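Local coordinates for sterol regulatory element-binding protein cleavage-activating protein (Schizosaccharomyces pombe, PDB 4YHC) that acts as the escort protein required for sre1 processing when sterol or oxygen is low, represented here by its WD40 domain, at residues 34-39 and 440-445; 238-243 and 255-260; 446-451 and 462-467. The protein carries 9 engineered substitutions. One frame throughout, in Å; residues are numbered along the deposited sequence.

Contact 1. Residues 34-39 and 440-445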
loop_
_atom_site.group_PDB
_atom_site.type_symbol
_atom_site.label_atom_id
_atom_site.label_comp_id
_atom_site.label_asym_id
_atom_site.label_seq_id
_atom_site.Cartn_x
_atom_site.Cartn_y
_atom_site.Cartn_z
ATOM N N LEU A 34 9.957 5.242 11.804
ATOM C CA LEU A 34 9.137 6.306 11.212
ATOM C C LEU A 34 8.309 5.815 10.042
ATOM O O LEU A 34 7.171 6.210 9.866
ATOM C CB LEU A 34 10.076 7.342 10.633
ATOM C CG LEU A 34 9.405 8.540 9.956
ATOM C CD1 LEU A 34 8.484 9.209 10.967
ATOM C CD2 LEU A 34 10.446 9.545 9.421
ATOM N N LYS A 35 8.909 5.007 9.179
ATOM C CA LYS A 35 8.278 4.726 7.889
ATOM C C LYS A 35 8.579 3.305 7.462
ATOM O O LYS A 35 9.696 2.872 7.569
ATOM C CB LYS A 35 8.851 5.680 6.831
ATOM C CG LYS A 35 7.851 6.182 5.823
ATOM C CD LYS A 35 7.933 5.431 4.526
ATOM C CE LYS A 35 6.833 5.919 3.589
ATOM N NZ LYS A 35 7.150 5.516 2.202
ATOM N N ILE A 36 7.569 2.619 6.901
ATOM C CA ILE A 36 7.783 1.296 6.341
ATOM C C ILE A 36 7.240 1.217 4.902
ATOM O O ILE A 36 6.351 1.993 4.505
ATOM C CB ILE A 36 7.155 0.221 7.210
ATOM C CG1 ILE A 36 5.633 0.477 7.434
ATOM C CG2 ILE A 36 7.908 0.095 8.536
ATOM C CD1 ILE A 36 4.944 -0.677 8.074
ATOM N N ALA A 37 7.777 0.287 4.111
ATOM C CA ALA A 37 7.345 0.145 2.745
ATOM C C ALA A 37 7.550 -1.285 2.272
ATOM O O ALA A 37 8.317 -2.022 2.839
ATOM C CB ALA A 37 8.123 1.124 1.846
ATOM N N VAL A 38 6.826 -1.667 1.229
ATOM C CA VAL A 38 6.965 -2.984 0.682
ATOM C C VAL A 38 6.886 -2.929 -0.815
ATOM O O VAL A 38 6.198 -2.090 -1.392
ATOM C CB VAL A 38 5.892 -3.919 1.287
ATOM C CG1 VAL A 38 4.549 -3.600 0.725
ATOM C CG2 VAL A 38 6.238 -5.357 1.011
ATOM N N SER A 39 7.601 -3.820 -1.489
ATOM C CA SER A 39 7.581 -3.780 -2.923
ATOM C C SER A 39 6.247 -4.252 -3.437
ATOM O O SER A 39 5.520 -5.046 -2.791
ATOM C CB SER A 39 8.735 -4.630 -3.544
ATOM O OG SER A 39 8.795 -5.969 -3.111
ATOM N N PRO A 440 3.272 2.889 12.549
ATOM C CA PRO A 440 2.347 2.717 11.485
ATOM C C PRO A 440 2.255 1.235 11.041
ATOM O O PRO A 440 2.862 0.345 11.649
ATOM C CB PRO A 440 2.921 3.685 10.411
ATOM C CG PRO A 440 4.394 3.474 10.554
ATOM C CD PRO A 440 4.538 3.485 12.075
ATOM N N SER A 441 1.461 0.956 10.020
ATOM C CA SER A 441 1.241 -0.427 9.671
ATOM C C SER A 441 1.014 -0.577 8.213
ATOM O O SER A 441 0.643 0.384 7.578
ATOM C CB SER A 441 0.119 -1.025 10.537
ATOM O OG SER A 441 -1.077 -0.322 10.287
ATOM N N LEU A 442 1.336 -1.743 7.657
ATOM C CA LEU A 442 1.250 -1.975 6.206
ATOM C C LEU A 442 0.964 -3.453 5.877
ATOM O O LEU A 442 1.504 -4.370 6.527
ATOM C CB LEU A 442 2.567 -1.535 5.603
ATOM C CG LEU A 442 2.667 -1.252 4.145
ATOM C CD1 LEU A 442 1.836 -0.059 3.719
ATOM C CD2 LEU A 442 4.139 -1.047 3.830
ATOM N N ALA A 443 0.132 -3.689 4.879
ATOM C CA ALA A 443 -0.102 -5.030 4.423
ATOM C C ALA A 443 1.165 -5.554 3.770
ATOM O O ALA A 443 1.802 -4.814 2.998
ATOM C CB ALA A 443 -1.243 -5.074 3.410
ATOM N N VAL A 444 1.457 -6.832 4.009
ATOM C CA VAL A 444 2.566 -7.478 3.403
ATOM C C VAL A 444 2.228 -8.657 2.505
ATOM O O VAL A 444 3.084 -9.184 1.823
ATOM C CB VAL A 444 3.520 -7.711 4.596
ATOM C CG1 VAL A 444 3.589 -9.098 5.165
ATOM C CG2 VAL A 444 4.714 -6.850 4.504
ATOM N N SER A 445 0.966 -9.049 2.481
ATOM C CA SER A 445 0.462 -10.048 1.608
ATOM C C SER A 445 -1.073 -10.066 1.807
ATOM O O SER A 445 -1.598 -9.333 2.657
ATOM C CB SER A 445 1.046 -11.453 1.933
ATOM O OG SER A 445 0.380 -12.156 3.006
#

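Contact 2. Residues 238-243 and 255-260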
loop_
_atom_site.group_PDB
_atom_site.type_symbol
_atom_site.label_atom_id
_atom_site.label_comp_id
_atom_site.label_asym_id
_atom_site.label_seq_id
_atom_site.Cartn_x
_atom_site.Cartn_y
_atom_site.Cartn_z
ATOM N N LEU A 238 -11.928 7.889 -6.355
ATOM C CA LEU A 238 -11.920 9.288 -5.923
ATOM C C LEU A 238 -12.889 9.405 -4.718
ATOM O O LEU A 238 -14.049 9.232 -4.874
ATOM C CB LEU A 238 -12.400 10.178 -7.048
ATOM C CG LEU A 238 -12.221 11.729 -6.979
ATOM C CD1 LEU A 238 -13.539 12.456 -6.884
ATOM C CD2 LEU A 238 -11.345 12.286 -5.880
ATOM N N ALA A 239 -12.375 9.629 -3.530
ATOM C CA ALA A 239 -13.128 9.728 -2.325
ATOM C C ALA A 239 -13.490 11.195 -2.105
ATOM O O ALA A 239 -12.693 12.071 -2.332
ATOM C CB ALA A 239 -12.316 9.293 -1.161
ATOM N N ARG A 240 -14.730 11.427 -1.724
ATOM C CA ARG A 240 -15.250 12.804 -1.503
ATOM C C ARG A 240 -16.039 12.654 -0.193
ATOM O O ARG A 240 -15.609 11.846 0.693
ATOM C CB ARG A 240 -16.064 13.318 -2.720
ATOM C CG ARG A 240 -17.056 12.338 -3.320
ATOM C CD ARG A 240 -17.745 12.876 -4.606
ATOM N NE ARG A 240 -18.550 11.818 -5.193
ATOM C CZ ARG A 240 -19.636 11.262 -4.661
ATOM N NH1 ARG A 240 -20.212 11.746 -3.556
ATOM N NH2 ARG A 240 -20.167 10.188 -5.246
ATOM N N ASP A 241 -17.092 13.435 0.021
ATOM C CA ASP A 241 -17.707 13.491 1.372
ATOM C C ASP A 241 -18.944 12.653 1.552
ATOM O O ASP A 241 -19.308 12.385 2.666
ATOM C CB ASP A 241 -17.926 14.961 1.782
ATOM C CG ASP A 241 -16.702 15.536 2.585
ATOM O OD1 ASP A 241 -15.939 14.770 3.248
ATOM O OD2 ASP A 241 -16.486 16.732 2.524
ATOM N N SER A 242 -19.642 12.274 0.483
ATOM C CA SER A 242 -20.759 11.312 0.592
ATOM C C SER A 242 -20.529 10.052 -0.224
ATOM O O SER A 242 -21.450 9.239 -0.460
ATOM C CB SER A 242 -22.122 11.932 0.197
ATOM O OG SER A 242 -22.104 12.375 -1.152
ATOM N N GLY A 243 -19.280 9.817 -0.601
ATOM C CA GLY A 243 -18.944 8.550 -1.269
ATOM C C GLY A 243 -17.634 8.499 -2.032
ATOM O O GLY A 243 -16.762 9.353 -1.853
ATOM N N LEU A 255 -17.722 4.259 -13.330
ATOM C CA LEU A 255 -18.333 2.946 -13.274
ATOM C C LEU A 255 -19.374 2.748 -12.164
ATOM O O LEU A 255 -20.318 1.968 -12.308
ATOM C CB LEU A 255 -17.208 1.906 -13.039
ATOM C CG LEU A 255 -16.128 1.804 -14.119
ATOM C CD1 LEU A 255 -14.808 1.274 -13.575
ATOM C CD2 LEU A 255 -16.601 0.809 -15.133
ATOM N N HIS A 256 -19.112 3.353 -10.980
ATOM C CA HIS A 256 -20.053 3.314 -9.873
ATOM C C HIS A 256 -19.676 4.364 -8.859
ATOM O O HIS A 256 -18.496 4.710 -8.769
ATOM C CB HIS A 256 -19.974 1.981 -9.207
ATOM C CG HIS A 256 -21.009 1.736 -8.172
ATOM N ND1 HIS A 256 -22.353 1.673 -8.466
ATOM C CD2 HIS A 256 -20.897 1.435 -6.857
ATOM C CE1 HIS A 256 -23.021 1.343 -7.384
ATOM N NE2 HIS A 256 -22.153 1.200 -6.390
ATOM N N SER A 257 -20.673 4.809 -8.078
ATOM C CA SER A 257 -20.471 5.653 -6.918
ATOM C C SER A 257 -20.933 4.879 -5.758
ATOM O O SER A 257 -22.063 4.389 -5.736
ATOM C CB SER A 257 -21.241 6.961 -7.029
ATOM O OG SER A 257 -20.676 7.645 -8.123
ATOM N N PHE A 258 -20.015 4.635 -4.841
ATOM C CA PHE A 258 -20.328 3.946 -3.611
ATOM C C PHE A 258 -20.794 5.036 -2.644
ATOM O O PHE A 258 -20.322 6.128 -2.729
ATOM C CB PHE A 258 -19.074 3.237 -3.018
ATOM C CG PHE A 258 -18.568 2.063 -3.858
ATOM C CD1 PHE A 258 -17.802 2.274 -4.968
ATOM C CD2 PHE A 258 -18.873 0.779 -3.515
ATOM C CE1 PHE A 258 -17.302 1.211 -5.723
ATOM C CE2 PHE A 258 -18.361 -0.288 -4.239
ATOM C CZ PHE A 258 -17.613 -0.063 -5.363
ATOM N N THR A 259 -21.695 4.712 -1.718
ATOM C CA THR A 259 -22.165 5.688 -0.726
ATOM C C THR A 259 -21.425 5.481 0.575
ATOM O O THR A 259 -21.419 4.373 1.088
ATOM C CB THR A 259 -23.691 5.520 -0.466
ATOM O OG1 THR A 259 -24.370 5.639 -1.710
ATOM C CG2 THR A 259 -24.206 6.644 0.435
ATOM N N LEU A 260 -20.737 6.533 1.034
ATOM C CA LEU A 260 -19.923 6.499 2.250
ATOM C C LEU A 260 -20.164 7.737 3.087
ATOM O O LEU A 260 -20.596 8.767 2.588
ATOM C CB LEU A 260 -18.395 6.424 1.931
ATOM C CG LEU A 260 -18.018 5.066 1.312
ATOM C CD1 LEU A 260 -16.562 5.152 0.865
ATOM C CD2 LEU A 260 -18.212 3.865 2.246
#

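Contact 3. Residues 446-451 and 462-467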
loop_
_atom_site.group_PDB
_atom_site.type_symbol
_atom_site.label_atom_id
_atom_site.label_comp_id
_atom_site.label_asym_id
_atom_site.label_seq_id
_atom_site.Cartn_x
_atom_site.Cartn_y
_atom_site.Cartn_z
ATOM N N ASP A 446 -1.747 -10.905 1.025
ATOM C CA ASP A 446 -3.170 -11.156 1.172
ATOM C C ASP A 446 -3.585 -11.749 2.568
ATOM O O ASP A 446 -4.772 -11.772 2.906
ATOM C CB ASP A 446 -3.619 -12.068 0.075
ATOM C CG ASP A 446 -3.629 -11.409 -1.304
ATOM O OD1 ASP A 446 -3.537 -10.166 -1.423
ATOM O OD2 ASP A 446 -3.795 -12.172 -2.302
ATOM N N ARG A 447 -2.638 -12.250 3.338
ATOM C CA ARG A 447 -2.937 -12.774 4.655
ATOM C C ARG A 447 -2.000 -12.303 5.754
ATOM O O ARG A 447 -1.900 -12.926 6.816
ATOM C CB ARG A 447 -2.878 -14.304 4.636
ATOM C CG ARG A 447 -3.940 -14.993 3.772
ATOM C CD ARG A 447 -3.737 -16.538 3.875
ATOM N NE ARG A 447 -4.066 -17.218 2.639
ATOM C CZ ARG A 447 -3.466 -18.294 2.139
ATOM N NH1 ARG A 447 -2.411 -18.890 2.715
ATOM N NH2 ARG A 447 -3.938 -18.779 1.006
ATOM N N CYS A 448 -1.237 -11.267 5.508
ATOM C CA CYS A 448 -0.229 -10.864 6.479
ATOM C C CYS A 448 0.027 -9.368 6.434
ATOM O O CYS A 448 -0.070 -8.721 5.373
ATOM C CB CYS A 448 1.080 -11.625 6.278
ATOM S SG CYS A 448 2.149 -11.567 7.710
ATOM N N VAL A 449 0.320 -8.831 7.606
ATOM C CA VAL A 449 0.536 -7.448 7.844
ATOM C C VAL A 449 1.780 -7.255 8.692
ATOM O O VAL A 449 2.201 -8.146 9.439
ATOM C CB VAL A 449 -0.792 -7.049 8.498
ATOM C CG1 VAL A 449 -0.843 -6.855 9.996
ATOM C CG2 VAL A 449 -1.811 -6.546 7.534
ATOM N N ALA A 450 2.388 -6.097 8.540
ATOM C CA ALA A 450 3.444 -5.616 9.420
ATOM C C ALA A 450 2.924 -4.440 10.260
ATOM O O ALA A 450 2.328 -3.479 9.712
ATOM C CB ALA A 450 4.668 -5.162 8.614
ATOM N N ILE A 451 3.161 -4.524 11.567
ATOM C CA ILE A 451 2.745 -3.506 12.529
ATOM C C ILE A 451 4.019 -3.064 13.280
ATOM O O ILE A 451 4.657 -3.855 13.928
ATOM C CB ILE A 451 1.719 -4.030 13.547
ATOM C CG1 ILE A 451 0.441 -4.395 12.804
ATOM C CG2 ILE A 451 1.376 -2.928 14.558
ATOM C CD1 ILE A 451 -0.648 -4.998 13.673
ATOM N N TYR A 462 -2.729 -14.693 9.065
ATOM C CA TYR A 462 -3.627 -15.844 9.129
ATOM C C TYR A 462 -3.386 -16.838 8.011
ATOM O O TYR A 462 -3.577 -16.567 6.805
ATOM C CB TYR A 462 -5.098 -15.458 9.130
ATOM C CG TYR A 462 -5.970 -16.578 9.446
ATOM C CD1 TYR A 462 -6.021 -17.071 10.766
ATOM C CD2 TYR A 462 -6.790 -17.166 8.480
ATOM C CE1 TYR A 462 -6.780 -18.146 11.090
ATOM C CE2 TYR A 462 -7.580 -18.260 8.817
ATOM C CZ TYR A 462 -7.560 -18.724 10.119
ATOM O OH TYR A 462 -8.335 -19.776 10.501
ATOM N N GLY A 463 -2.961 -18.008 8.407
ATOM C CA GLY A 463 -2.620 -19.016 7.442
ATOM C C GLY A 463 -1.585 -18.590 6.405
ATOM O O GLY A 463 -1.688 -18.960 5.222
ATOM N N SER A 464 -0.643 -17.769 6.822
ATOM C CA SER A 464 0.282 -17.107 5.880
ATOM C C SER A 464 1.530 -17.951 5.641
ATOM O O SER A 464 2.122 -18.440 6.577
ATOM C CB SER A 464 0.701 -15.745 6.419
ATOM O OG SER A 464 1.663 -15.143 5.585
ATOM N N GLU A 465 1.966 -18.033 4.389
ATOM C CA GLU A 465 3.232 -18.739 4.063
ATOM C C GLU A 465 4.465 -17.965 4.515
ATOM O O GLU A 465 5.589 -18.462 4.424
ATOM C CB GLU A 465 3.384 -18.864 2.574
ATOM C CG GLU A 465 2.320 -19.703 1.941
ATOM C CD GLU A 465 2.381 -19.674 0.412
ATOM O OE1 GLU A 465 3.354 -19.141 -0.171
ATOM O OE2 GLU A 465 1.433 -20.207 -0.205
ATOM N N ILE A 466 4.275 -16.717 4.938
ATOM C CA ILE A 466 5.352 -15.959 5.472
ATOM C C ILE A 466 5.915 -16.638 6.735
ATOM O O ILE A 466 7.093 -16.504 7.031
ATOM C CB ILE A 466 4.927 -14.507 5.739
ATOM C CG1 ILE A 466 4.777 -13.786 4.390
ATOM C CG2 ILE A 466 5.911 -13.772 6.639
ATOM C CD1 ILE A 466 4.261 -12.384 4.487
ATOM N N PHE A 467 5.112 -17.355 7.489
ATOM C CA PHE A 467 5.649 -17.965 8.701
ATOM C C PHE A 467 6.260 -19.371 8.482
ATOM O O PHE A 467 5.777 -20.123 7.623
ATOM C CB PHE A 467 4.565 -18.003 9.738
ATOM C CG PHE A 467 4.058 -16.645 10.104
ATOM C CD1 PHE A 467 4.770 -15.844 10.951
ATOM C CD2 PHE A 467 2.880 -16.161 9.564
ATOM C CE1 PHE A 467 4.295 -14.578 11.293
ATOM C CE2 PHE A 467 2.404 -14.888 9.901
ATOM C CZ PHE A 467 3.114 -14.094 10.742
#

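Contact 1. Residues 34-39 and 440-445
L34 touches P440 through its backbone, with L34 O 4.0 Å from P440 CG. I36 comes next and carries more of the contact. Its CG1 is flanked by its own N on one side and its own C on the other (chi1 56°), and the extended second torsion sends CD1 across the gap. I36 CD1 reaches L442 CB at 3.5 Å. The two side chains lie alongside each other, running opposite ways. F45 and V452 also touch I36. A37 turns its methyl away, but its backbone forms a seat for L442: A37 CA is 3.6 Å from L442 CD2. V38 points its side chain toward the other strand and uses both methyls. V38 CG1 lies 4.0 Å from L442 CD2, and V38 CG2 lies 4.1 Å from V444 CG2. L59 touches both valines. No hydrogen bond joins the segments. The strand axes run nearly parallel, 13° apart, at a closest approach of 7.4 Å. The contact is van der Waals packing, mostly of apolar side chains, with some backbone. This is how neighbouring blades of a WD40 beta-propeller meet at their innermost strands. Here the blade that holds predicted repeat WD 1 packs on the C-terminal blade, which the N-terminal strand 20-24 completes.

Contact 2. Residues 238-243 and 255-260
S242 and L260 make the one hydrogen bond between the segments. L260 N donates to S242 O at 3.2 Å, in a fairly straight bond (164°). The donor lies well above the carbonyl plane. L260 O comes up to S242 C from the side, 3.1 Å away; the two oxygens, both acceptors, do not bond.

Weaker CA-H...O contacts add to this. S242 CA is 3.2 Å from L260 O, and G243 CA is 3.1 Å from F258 O. G243 pairs with T259 as an antiparallel non-hydrogen-bonded pair, CA to CA 4.3 Å. A beta carbon on G243 would run into F258 O, and the backbone angles there also call for glycine.

The arrangement belongs to one four-stranded propeller blade. Residues 240-242 link strands 235-239 and 243-248, with R240 N bonded to G243 O. This turn lies against the C-terminal end of an edge strand of the blade, 253-259.

The charged side chain that reaches across is R240. Its chain is extended from CG to NE and brings the guanidinium to S257. R240 NH2 is 3.8 Å from S257 CB, which sits at the edge of the group, near its plane. One face of the guanidinium lies over G243 C. Its charge is met by salt bridges to E222 and D245. S257 OG also bonds to D245, so this acid ties the two side chains together.

Apolar contact is slight. L260 CB lies 3.9 Å from G243 CA. Beyond the segments, the L260 side chain packs on V244, F289 and F291.

Contact 3. Residues 446-451 and 462-467
R447 lies along the backbone of Y462 and G463. Its CG sits beside its own backbone N, anti to the carbonyl carbon, and the chain bends at the third torsion (chi3 -146°). This bend carries NH1 to the carbonyl of G463. R447 NH1 donates to G463 O at 2.6 Å, with an angle of 142°. The donor is tilted from the carbonyl plane, and the oxygen is somewhat out of the guanidinium plane. The aliphatic part lies against the Y462 carbonyl; R447 CD to Y462 O, 2.9 Å, is very tight. In return Y462 N donates to R447 O at 3.0 Å. This bond lies at the open end of the hairpin of strands 448-453 and 456-462 in the C-terminal blade.

C448 points its side chain at the turn of 464-467, which folds back on the hairpin. Its SG is anti to the backbone N (chi1 -162°). C448 SG is 4.0 Å from F467 CE2, an oblique sulfur-aromatic contact. C448 CB meets the end of I466, 3.7 Å from I466 CD1. C448 CB also lies 3.6 Å from S464 OG.

S464 starts a type I turn and an ST turn. Its OG accepts from I466 N at 3.1 Å and also bonds to a bound citrate, probably from the crystallisation liquor. Without the hydroxyl, as with an alanine here, I466 N is likely to lose its acceptor and the turn facing C448 to be less firmly fixed. I466 O is held by W62.

The chemistry thus changes along the contact. A cationic group probably polarises the G463 carbonyl at the exposed end. Thiol, methyl and ring meet at the other.

All three contacts are partly buried. The centre of contact 1 is about 7 Å from the centre of the chain, at the middle of the propeller. It joins two blades by apolar packing without a hydrogen bond between the segments. The centres of contacts 2 and 3 lie farther out, about 20 and 15 Å from the chain centre, and R447 is exposed. Each sits in and beside a single blade, and each combines backbone hydrogen bonding with an arginine. R240 meets acids, whereas R447 meets a backbone carbonyl. Contacts 1 and 3 share the C-terminal blade. A450 N probably bonds to L442 O, and V444 packs on I466. Contact 2 touches neither; its nearest atoms are about 18 Å from both.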